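Local atomic coordinates of 27kDa outer membrane protein (Silicibacter pomeroyi, PDB entry 3GYK), a protein that probably acts as a thiol-disulfide oxidoreductase, this chain being its DsbA-like thioredoxin domain. Residues P12-L17 / R55-E60. Numbering follows the deposited sequence.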
ATOM      1  N   PRO A  12       8.891  10.532   0.821  1.00  9.01           N
ATOM      2  CA  PRO A  12       9.433   9.826   2.006  1.00 10.45           C
ATOM      3  C   PRO A  12       8.370   9.307   2.966  1.00 11.00           C
ATOM      4  O   PRO A  12       8.666   8.421   3.793  1.00 13.15           O
ATOM      5  CB  PRO A  12      10.295  10.887   2.691  1.00 10.55           C
ATOM      6  CG  PRO A  12       9.897  12.159   2.111  1.00 12.45           C
ATOM      7  CD  PRO A  12       9.331  11.930   0.759  1.00  8.84           C
ATOM      8  N   ASN A  13       7.151   9.829   2.849  1.00 10.30           N
ATOM      9  CA  ASN A  13       6.052   9.447   3.736  1.00 10.27           C
ATOM     10  C   ASN A  13       5.237   8.283   3.145  1.00 10.63           C
ATOM     11  O   ASN A  13       4.190   7.914   3.672  1.00 11.13           O
ATOM     12  CB  ASN A  13       5.174  10.685   4.057  1.00  9.78           C
ATOM     13  CG  ASN A  13       4.260  10.492   5.305  1.00 12.96           C
ATOM     14  OD1 ASN A  13       4.553   9.673   6.219  1.00 11.77           O
ATOM     15  ND2 ASN A  13       3.183  11.296   5.368  1.00  9.60           N
ATOM     16  N   ALA A  14       5.728   7.692   2.048  1.00 10.84           N
ATOM     17  CA  ALA A  14       5.050   6.524   1.460  1.00 10.97           C
ATOM     18  C   ALA A  14       5.934   5.298   1.645  1.00 11.97           C
ATOM     19  O   ALA A  14       7.104   5.317   1.229  1.00 10.35           O
ATOM     20  CB  ALA A  14       4.773   6.769  -0.054  1.00 11.37           C
ATOM     21  N   PRO A  15       5.393   4.227   2.255  1.00 11.85           N
ATOM     22  CA  PRO A  15       6.257   3.053   2.444  1.00 12.24           C
ATOM     23  C   PRO A  15       6.840   2.492   1.148  1.00 12.19           C
ATOM     24  O   PRO A  15       6.179   2.477   0.113  1.00 11.91           O
ATOM     25  CB  PRO A  15       5.326   2.017   3.077  1.00 13.35           C
ATOM     26  CG  PRO A  15       4.262   2.848   3.765  1.00 13.64           C
ATOM     27  CD  PRO A  15       4.063   4.057   2.879  1.00 12.20           C
ATOM     28  N   VAL A  16       8.073   2.011   1.247  1.00 11.21           N
ATOM     29  CA  VAL A  16       8.746   1.368   0.136  1.00 11.39           C
ATOM     30  C   VAL A  16       9.028  -0.090   0.510  1.00 10.66           C
ATOM     31  O   VAL A  16       9.655  -0.360   1.540  1.00 11.00           O
ATOM     32  CB  VAL A  16      10.078   2.081  -0.184  1.00 10.91           C
ATOM     33  CG1 VAL A  16      10.895   1.288  -1.228  1.00 11.39           C
ATOM     34  CG2 VAL A  16       9.803   3.524  -0.681  1.00 13.25           C
ATOM     35  N   LEU A  17       8.565  -1.007  -0.331  1.00  9.94           N
ATOM     36  CA  LEU A  17       8.854  -2.431  -0.200  1.00 10.31           C
ATOM     37  C   LEU A  17       9.602  -2.912  -1.429  1.00  9.75           C
ATOM     38  O   LEU A  17       9.864  -2.129  -2.326  1.00  9.93           O
ATOM     39  CB  LEU A  17       7.551  -3.229  -0.028  1.00 10.92           C
ATOM     40  CG  LEU A  17       6.866  -3.093   1.338  1.00 14.11           C
ATOM     41  CD1 LEU A  17       6.198  -1.736   1.482  1.00 15.54           C
ATOM     42  CD2 LEU A  17       5.804  -4.197   1.440  1.00 15.11           C
ATOM     43  N   ARG A  55      10.641  -2.134  -7.248  1.00  9.78           N
ATOM     44  CA  ARG A  55      10.420  -1.310  -6.094  1.00 10.13           C
ATOM     45  C   ARG A  55       8.913  -1.126  -5.939  1.00 10.54           C
ATOM     46  O   ARG A  55       8.238  -0.798  -6.915  1.00  9.90           O
ATOM     47  CB  ARG A  55      10.994   0.043  -6.426  1.00 12.01           C
ATOM     48  CG  ARG A  55      11.007   1.031  -5.339  1.00 13.42           C
ATOM     49  CD  ARG A  55      12.035   2.049  -5.861  1.00 18.92           C
ATOM     50  NE  ARG A  55      12.134   3.132  -4.922  1.00 21.29           N
ATOM     51  CZ  ARG A  55      11.332   4.184  -4.929  1.00 22.25           C
ATOM     52  NH1 ARG A  55      10.408   4.309  -5.877  1.00 17.91           N
ATOM     53  NH2 ARG A  55      11.484   5.115  -3.994  1.00 23.11           N
ATOM     54  N   LEU A  56       8.396  -1.281  -4.724  0.50 10.02           N
ATOM     55  CA  LEU A  56       6.940  -1.238  -4.510  0.50 10.01           C
ATOM     56  C   LEU A  56       6.566  -0.136  -3.524  0.50 10.46           C
ATOM     57  O   LEU A  56       6.993  -0.177  -2.365  0.50 10.85           O
ATOM     58  CB  LEU A  56       6.473  -2.585  -3.974  0.50 10.01           C
ATOM     59  CG  LEU A  56       5.018  -2.700  -3.551  0.50  8.32           C
ATOM     60  CD1 LEU A  56       4.164  -2.669  -4.794  0.50  7.70           C
ATOM     61  CD2 LEU A  56       4.853  -4.012  -2.841  0.50  8.26           C
ATOM     62  N   VAL A  57       5.778   0.843  -3.983  1.00 10.74           N
ATOM     63  CA  VAL A  57       5.438   2.038  -3.187  1.00 10.81           C
ATOM     64  C   VAL A  57       3.962   1.905  -2.792  1.00 11.23           C
ATOM     65  O   VAL A  57       3.102   1.619  -3.638  1.00 10.99           O
ATOM     66  CB  VAL A  57       5.701   3.369  -3.962  1.00 11.34           C
ATOM     67  CG1 VAL A  57       5.015   4.576  -3.255  1.00 11.45           C
ATOM     68  CG2 VAL A  57       7.214   3.621  -4.100  1.00 10.32           C
ATOM     69  N   TYR A  58       3.665   2.134  -1.518  1.00 10.51           N
ATOM     70  CA  TYR A  58       2.286   1.987  -1.047  1.00 11.95           C
ATOM     71  C   TYR A  58       1.591   3.308  -0.767  1.00 12.37           C
ATOM     72  O   TYR A  58       2.149   4.184  -0.072  1.00 12.08           O
ATOM     73  CB  TYR A  58       2.280   1.137   0.222  1.00 11.95           C
ATOM     74  CG  TYR A  58       2.303  -0.357  -0.011  1.00 13.99           C
ATOM     75  CD1 TYR A  58       2.246  -0.903  -1.293  1.00 17.03           C
ATOM     76  CD2 TYR A  58       2.310  -1.219   1.062  1.00 15.41           C
ATOM     77  CE1 TYR A  58       2.202  -2.298  -1.489  1.00 16.79           C
ATOM     78  CE2 TYR A  58       2.279  -2.601   0.878  1.00 16.66           C
ATOM     79  CZ  TYR A  58       2.215  -3.129  -0.392  1.00 16.37           C
ATOM     80  OH  TYR A  58       2.191  -4.495  -0.553  1.00 17.87           O
ATOM     81  N   ARG A  59       0.365   3.443  -1.286  1.00 10.90           N
ATOM     82  CA  ARG A  59      -0.510   4.542  -0.931  1.00 10.46           C
ATOM     83  C   ARG A  59      -1.713   3.949  -0.176  1.00 10.51           C
ATOM     84  O   ARG A  59      -2.573   3.244  -0.762  1.00 11.31           O
ATOM     85  CB  ARG A  59      -1.049   5.275  -2.180  1.00 11.08           C
ATOM     86  CG  ARG A  59       0.012   5.994  -3.068  1.00  9.84           C
ATOM     87  CD  ARG A  59       0.991   6.912  -2.306  1.00 12.38           C
ATOM     88  NE  ARG A  59       0.376   7.780  -1.299  1.00 12.58           N
ATOM     89  CZ  ARG A  59       1.014   8.803  -0.736  1.00 10.16           C
ATOM     90  NH1 ARG A  59       2.271   9.103  -1.144  1.00  8.85           N
ATOM     91  NH2 ARG A  59       0.440   9.494   0.261  1.00  9.50           N
ATOM     92  N   GLU A  60      -1.761   4.230   1.113  1.00  9.73           N
ATOM     93  CA  GLU A  60      -2.928   3.853   1.917  1.00  9.72           C
ATOM     94  C   GLU A  60      -4.030   4.799   1.519  1.00  9.93           C
ATOM     95  O   GLU A  60      -3.905   6.024   1.692  1.00 10.65           O
ATOM     96  CB  GLU A  60      -2.584   4.018   3.402  1.00 10.70           C
ATOM     97  CG  GLU A  60      -1.465   3.108   3.868  1.00 11.24           C
ATOM     98  CD  GLU A  60      -2.009   1.779   4.447  1.00 11.34           C
ATOM     99  OE1 GLU A  60      -3.246   1.637   4.552  1.00 12.51           O
ATOM    100  OE2 GLU A  60      -1.188   0.906   4.814  1.00 13.72           O
TER
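Main-chain hydrogen bonds join L17 to L56 in both directions and continue to P15, making 16-17 an antiparallel edge strand on 55-60. The L17 N to L56 O bond, 2.7 Å long, is virtually straight (179° at the hydrogen) and lies in the carbonyl plane, whereas L56 N reaches L17 O from above that carbonyl's plane. P15 O takes the N-H of Y58 at 3.0 Å, but proline has no N-H to return: P15 CD lies 3.5 Å from Y58 O, which stays buried without a partner. V16 and V57 form the non-hydrogen-bonded pair between these links, and CA-H...O contacts from V57 CA to P15 O and V16 CA to L56 O fill in the backbone seam.

On the face bearing L17, its CD1 sits over the Y58 ring, 4.3 Å from the centroid, in a CH-pi contact, while CD2 meets the ring at CE2. L17 CG stands anti to its carbonyl carbon (chi1 -73°), which carries the forked end over the tyrosine. On the other face, V16 CG2 faces V57 CG2 at 4.3 Å, beta-branched residues suited to an extended chain, and approaches the R55 guanidinium obliquely. The small methyl of A14 also touches V57; A14 CB lies 3.6 Å from R59 NH1, at the end of a bent chain.

That NH1 forms a salt bridge with D11, and R55 is hydrogen-bonded to T25 and F9. Helix 84-92 covers P15, L17 and Y58, while helix 124-140 packs against P15 and R59. Strand 16-18 is outermost on this side of the thioredoxin-like sheet, followed by 54-60 and its parallel neighbour 24-30.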